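Local structure of fructose-bisphosphate aldolase (Slackia heliotrinireducens, 4MOZ) at residues Val97-Leu109 with Pro117-Leu129. The protein is an aldolase of the DeoC/LacD family, built as a TIM barrel of eight parallel strands. Sequence-based numbering, arbitrary orientation.
Sequences VNYLVKMNSKTNL and PYSPQLHDIEAVL
Asn104, packed against Ser119 and Pro120, has its backbone O gripped from opposite faces of the carbonyl plane, by Lys102 NZ at 2.9 Å and by Ser105 OG at 2.7 Å. Lys102 NZ also donates to Asn104 OD1, which in turn accepts from Thr144 N. Asn104 ND2 donates to Ser119 O at 3.0 Å; this oxygen lies close to the amide plane, the donor above the carbonyl plane. These bonds hold the amide at both ends; CG, between the backbone N and the carbonyl carbon (chi1 67°), turns it toward Ser119.

One residue earlier, Met103 O accepts from Leu122 N at 2.8 Å, the backbone bond of the single Asn104-Gln121 beta bridge. Selenomethionine Met103 bends back so that SE meets Val128 CG2 at 3.7 Å and comes obliquely to the His123 ring. Bonds at two ring nitrogens fix that ring's rotation: His123 ND1 donates to Asp124 O at 3.1 Å, the oxygen lying in the ring plane, and a water joins His123 NE2 to Lys102 O. Farther out, Lys106 passes Tyr118 O with CB and CD, and its CE lies 3.7 Å from Pro117 CB.

The contact belongs to a right-handed beta-alpha-beta unit of the barrel: strand 99-102 leads through these loops into helix 125-132, whose Val128 packs on Val101 and on Leu141 of strand 138-145, while Met103 touches Leu162 of helix 152-168.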
loop_
_atom_site.group_PDB
_atom_site.type_symbol
_atom_site.label_atom_id
_atom_site.label_comp_id
_atom_site.label_asym_id
_atom_site.label_seq_id
_atom_site.Cartn_x
_atom_site.Cartn_y
_atom_site.Cartn_z
ATOM N N VAL C 97 -23.851 -13.222 25.441
ATOM C CA VAL C 97 -22.430 -13.445 25.639
ATOM C C VAL C 97 -21.761 -12.106 25.338
ATOM O O VAL C 97 -22.195 -11.379 24.437
ATOM C CB VAL C 97 -21.884 -14.535 24.680
ATOM C CG1 VAL C 97 -20.383 -14.727 24.857
ATOM C CG2 VAL C 97 -22.602 -15.862 24.887
ATOM N N ASN C 98 -20.736 -11.769 26.113
ATOM C CA ASN C 98 -19.919 -10.603 25.815
ATOM C C ASN C 98 -18.866 -11.010 24.793
ATOM O O ASN C 98 -17.933 -11.751 25.117
ATOM C CB ASN C 98 -19.255 -10.050 27.081
ATOM C CG ASN C 98 -20.256 -9.675 28.161
ATOM O OD1 ASN C 98 -21.277 -9.044 27.892
ATOM N ND2 ASN C 98 -19.955 -10.049 29.397
ATOM N N TYR C 99 -19.030 -10.539 23.559
ATOM C CA TYR C 99 -18.124 -10.902 22.467
ATOM C C TYR C 99 -16.953 -9.942 22.316
ATOM O O TYR C 99 -17.124 -8.719 22.329
ATOM C CB TYR C 99 -18.879 -11.029 21.138
ATOM C CG TYR C 99 -19.839 -12.200 21.100
ATOM C CD1 TYR C 99 -19.368 -13.510 20.949
ATOM C CD2 TYR C 99 -21.217 -12.000 21.217
ATOM C CE1 TYR C 99 -20.244 -14.582 20.920
ATOM C CE2 TYR C 99 -22.104 -13.067 21.187
ATOM C CZ TYR C 99 -21.614 -14.355 21.038
ATOM O OH TYR C 99 -22.490 -15.419 21.007
ATOM N N LEU C 100 -15.763 -10.523 22.189
ATOM C CA LEU C 100 -14.563 -9.788 21.834
ATOM C C LEU C 100 -14.138 -10.263 20.447
ATOM O O LEU C 100 -13.790 -11.438 20.263
ATOM C CB LEU C 100 -13.452 -10.058 22.844
ATOM C CG LEU C 100 -12.213 -9.162 22.756
ATOM C CD1 LEU C 100 -12.302 -8.040 23.775
ATOM C CD2 LEU C 100 -10.956 -9.976 22.999
ATOM N N VAL C 101 -14.177 -9.357 19.472
ATOM C CA VAL C 101 -13.841 -9.704 18.093
ATOM C C VAL C 101 -12.330 -9.673 17.864
ATOM O O VAL C 101 -11.689 -8.620 17.959
ATOM C CB VAL C 101 -14.572 -8.805 17.074
ATOM C CG1 VAL C 101 -14.211 -9.208 15.648
ATOM C CG2 VAL C 101 -16.080 -8.891 17.281
ATOM N N LYS C 102 -11.773 -10.846 17.577
ATOM C CA LYS C 102 -10.354 -10.977 17.288
ATOM C C LYS C 102 -10.087 -10.494 15.863
ATOM O O LYS C 102 -10.463 -11.152 14.895
ATOM C CB LYS C 102 -9.897 -12.425 17.500
ATOM C CG LYS C 102 -8.412 -12.676 17.272
ATOM C CD LYS C 102 -7.539 -11.786 18.146
ATOM C CE LYS C 102 -6.172 -12.406 18.371
ATOM N NZ LYS C 102 -5.391 -12.493 17.105
HETATM N N MSE C 103 -9.435 -9.338 15.758
HETATM C CA MSE C 103 -9.291 -8.603 14.497
HETATM C C MSE C 103 -8.307 -9.215 13.503
HETATM O O MSE C 103 -8.483 -9.072 12.295
HETATM C CB MSE C 103 -8.880 -7.157 14.773
HETATM C CG MSE C 103 -9.888 -6.376 15.574
HETATM SE SE MSE C 103 -11.610 -6.229 14.681
HETATM C CE MSE C 103 -11.097 -5.065 13.196
ATOM N N ASN C 104 -7.258 -9.856 14.004
ATOM C CA ASN C 104 -6.301 -10.515 13.124
ATOM C C ASN C 104 -6.171 -12.009 13.402
ATOM O O ASN C 104 -6.528 -12.471 14.481
ATOM C CB ASN C 104 -4.937 -9.798 13.135
ATOM C CG ASN C 104 -4.210 -9.883 14.470
ATOM O OD1 ASN C 104 -4.798 -10.160 15.521
ATOM N ND2 ASN C 104 -2.910 -9.618 14.432
ATOM N N SER C 105 -5.694 -12.755 12.410
ATOM C CA SER C 105 -5.430 -14.184 12.543
ATOM C C SER C 105 -4.479 -14.649 11.447
ATOM O O SER C 105 -4.412 -14.041 10.383
ATOM C CB SER C 105 -6.729 -14.995 12.460
ATOM O OG SER C 105 -7.501 -14.858 13.643
ATOM N N LYS C 106 -3.758 -15.734 11.717
ATOM C CA LYS C 106 -2.920 -16.401 10.722
ATOM C C LYS C 106 -2.954 -17.900 10.994
ATOM O O LYS C 106 -3.386 -18.318 12.071
ATOM C CB LYS C 106 -1.481 -15.875 10.777
ATOM C CG LYS C 106 -0.717 -16.238 12.041
ATOM C CD LYS C 106 0.785 -16.105 11.829
ATOM C CE LYS C 106 1.570 -16.698 12.988
ATOM N NZ LYS C 106 1.602 -18.187 12.950
ATOM N N THR C 107 -2.515 -18.706 10.030
ATOM C CA THR C 107 -2.365 -20.147 10.267
ATOM C C THR C 107 -0.950 -20.449 10.766
ATOM O O THR C 107 -0.069 -19.589 10.701
ATOM C CB THR C 107 -2.681 -21.001 9.016
ATOM O OG1 THR C 107 -1.590 -20.935 8.085
ATOM C CG2 THR C 107 -3.980 -20.541 8.348
ATOM N N ASN C 108 -0.750 -21.664 11.272
ATOM C CA ASN C 108 0.560 -22.111 11.741
ATOM C C ASN C 108 1.303 -22.960 10.706
ATOM O O ASN C 108 2.219 -23.708 11.054
ATOM C CB ASN C 108 0.430 -22.878 13.068
ATOM C CG ASN C 108 -0.410 -24.144 12.945
ATOM O OD1 ASN C 108 -1.215 -24.293 12.022
ATOM N ND2 ASN C 108 -0.235 -25.060 13.892
ATOM N N LEU C 109 0.905 -22.847 9.440
ATOM C CA LEU C 109 1.519 -23.640 8.368
ATOM C C LEU C 109 2.938 -23.182 8.041
ATOM O O LEU C 109 3.820 -24.007 7.803
ATOM C CB LEU C 109 0.644 -23.641 7.111
ATOM C CG LEU C 109 -0.657 -24.451 7.197
ATOM C CD1 LEU C 109 -1.635 -24.024 6.115
ATOM C CD2 LEU C 109 -0.389 -25.948 7.121
ATOM N N PRO C 117 6.676 -14.524 11.589
ATOM C CA PRO C 117 5.212 -14.493 11.541
ATOM C C PRO C 117 4.618 -13.112 11.265
ATOM O O PRO C 117 5.185 -12.087 11.665
ATOM C CB PRO C 117 4.807 -14.961 12.942
ATOM C CG PRO C 117 5.936 -14.521 13.816
ATOM C CD PRO C 117 7.182 -14.626 12.973
ATOM N N TYR C 118 3.483 -13.114 10.570
ATOM C CA TYR C 118 2.659 -11.931 10.402
ATOM C C TYR C 118 1.181 -12.329 10.455
ATOM O O TYR C 118 0.738 -13.217 9.722
ATOM C CB TYR C 118 2.991 -11.205 9.090
ATOM C CG TYR C 118 2.004 -10.109 8.723
ATOM C CD1 TYR C 118 1.589 -9.168 9.669
ATOM C CD2 TYR C 118 1.500 -10.000 7.427
ATOM C CE1 TYR C 118 0.685 -8.172 9.342
ATOM C CE2 TYR C 118 0.596 -8.996 7.088
ATOM C CZ TYR C 118 0.190 -8.088 8.051
ATOM O OH TYR C 118 -0.704 -7.086 7.738
ATOM N N SER C 119 0.434 -11.679 11.342
ATOM C CA SER C 119 -1.014 -11.875 11.438
ATOM C C SER C 119 -1.733 -10.581 11.037
ATOM O O SER C 119 -1.658 -9.582 11.755
ATOM C CB SER C 119 -1.399 -12.334 12.848
ATOM O OG SER C 119 -2.802 -12.417 13.003
ATOM N N PRO C 120 -2.415 -10.592 9.875
ATOM C CA PRO C 120 -2.999 -9.384 9.298
ATOM C C PRO C 120 -4.392 -9.060 9.832
ATOM O O PRO C 120 -5.187 -9.971 10.076
ATOM C CB PRO C 120 -3.112 -9.746 7.820
ATOM C CG PRO C 120 -3.415 -11.206 7.840
ATOM C CD PRO C 120 -2.628 -11.765 8.999
ATOM N N GLN C 121 -4.687 -7.770 9.991
ATOM C CA GLN C 121 -6.050 -7.350 10.278
ATOM C C GLN C 121 -6.946 -7.881 9.162
ATOM O O GLN C 121 -6.656 -7.695 7.986
ATOM C CB GLN C 121 -6.151 -5.833 10.377
ATOM C CG GLN C 121 -7.527 -5.362 10.821
ATOM C CD GLN C 121 -7.569 -3.879 11.131
ATOM O OE1 GLN C 121 -6.560 -3.286 11.521
ATOM N NE2 GLN C 121 -8.743 -3.271 10.969
ATOM N N LEU C 122 -8.021 -8.558 9.544
ATOM C CA LEU C 122 -8.842 -9.310 8.597
ATOM C C LEU C 122 -9.907 -8.469 7.908
ATOM O O LEU C 122 -10.398 -8.850 6.855
ATOM C CB LEU C 122 -9.479 -10.515 9.292
ATOM C CG LEU C 122 -8.499 -11.522 9.901
ATOM C CD1 LEU C 122 -9.228 -12.553 10.757
ATOM C CD2 LEU C 122 -7.653 -12.202 8.829
ATOM N N HIS C 123 -10.250 -7.328 8.498
ATOM C CA HIS C 123 -11.283 -6.431 7.968
ATOM C C HIS C 123 -11.214 -5.147 8.734
ATOM O O HIS C 123 -10.559 -5.085 9.770
ATOM C CB HIS C 123 -12.669 -7.055 8.142
ATOM C CG HIS C 123 -12.878 -7.659 9.509
ATOM N ND1 HIS C 123 -13.163 -6.912 10.595
ATOM C CD2 HIS C 123 -12.783 -8.977 9.951
ATOM C CE1 HIS C 123 -13.262 -7.711 11.673
ATOM N NE2 HIS C 123 -13.028 -8.975 11.278
ATOM N N ASP C 124 -11.895 -4.110 8.262
ATOM C CA ASP C 124 -11.899 -2.841 8.988
ATOM C C ASP C 124 -12.766 -2.894 10.256
ATOM O O ASP C 124 -13.554 -3.832 10.453
ATOM C CB ASP C 124 -12.298 -1.668 8.075
ATOM C CG ASP C 124 -13.684 -1.832 7.455
ATOM O OD1 ASP C 124 -14.552 -2.529 8.030
ATOM O OD2 ASP C 124 -13.910 -1.242 6.380
ATOM N N ILE C 125 -12.609 -1.884 11.109
ATOM C CA ILE C 125 -13.392 -1.786 12.333
ATOM C C ILE C 125 -14.878 -1.592 12.028
ATOM O O ILE C 125 -15.732 -2.092 12.756
ATOM C CB ILE C 125 -12.858 -0.681 13.280
ATOM C CG1 ILE C 125 -13.538 -0.770 14.654
ATOM C CG2 ILE C 125 -13.000 0.710 12.659
ATOM C CD1 ILE C 125 -12.840 0.021 15.743
ATOM N N GLU C 126 -15.172 -0.888 10.938
ATOM C CA GLU C 126 -16.548 -0.614 10.523
ATOM C C GLU C 126 -17.386 -1.882 10.376
ATOM O O GLU C 126 -18.574 -1.873 10.684
ATOM C CB GLU C 126 -16.572 0.200 9.222
ATOM C CG GLU C 126 -16.251 1.684 9.394
ATOM C CD GLU C 126 -14.759 1.996 9.472
ATOM O OE1 GLU C 126 -13.921 1.068 9.412
ATOM O OE2 GLU C 126 -14.418 3.190 9.589
ATOM N N ALA C 127 -16.763 -2.967 9.919
ATOM C CA ALA C 127 -17.434 -4.268 9.815
ATOM C C ALA C 127 -17.955 -4.739 11.177
ATOM O O ALA C 127 -19.058 -5.285 11.275
ATOM C CB ALA C 127 -16.496 -5.309 9.218
ATOM N N VAL C 128 -17.159 -4.516 12.222
ATOM C CA VAL C 128 -17.524 -4.904 13.583
ATOM C C VAL C 128 -18.616 -3.980 14.134
ATOM O O VAL C 128 -19.544 -4.436 14.811
ATOM C CB VAL C 128 -16.293 -4.911 14.514
ATOM C CG1 VAL C 128 -16.684 -5.307 15.931
ATOM C CG2 VAL C 128 -15.221 -5.853 13.979
ATOM N N LEU C 129 -18.498 -2.689 13.828
ATOM C CA LEU C 129 -19.480 -1.681 14.234
ATOM C C LEU C 129 -20.860 -1.955 13.650
ATOM O O LEU C 129 -21.873 -1.767 14.327
ATOM C CB LEU C 129 -19.012 -0.287 13.813
ATOM C CG LEU C 129 -18.184 0.578 14.772
ATOM C CD1 LEU C 129 -17.201 -0.226 15.616
ATOM C CD2 LEU C 129 -17.469 1.685 14.007
HETATM O O HOH W 1 -12.193 -11.167 12.661
#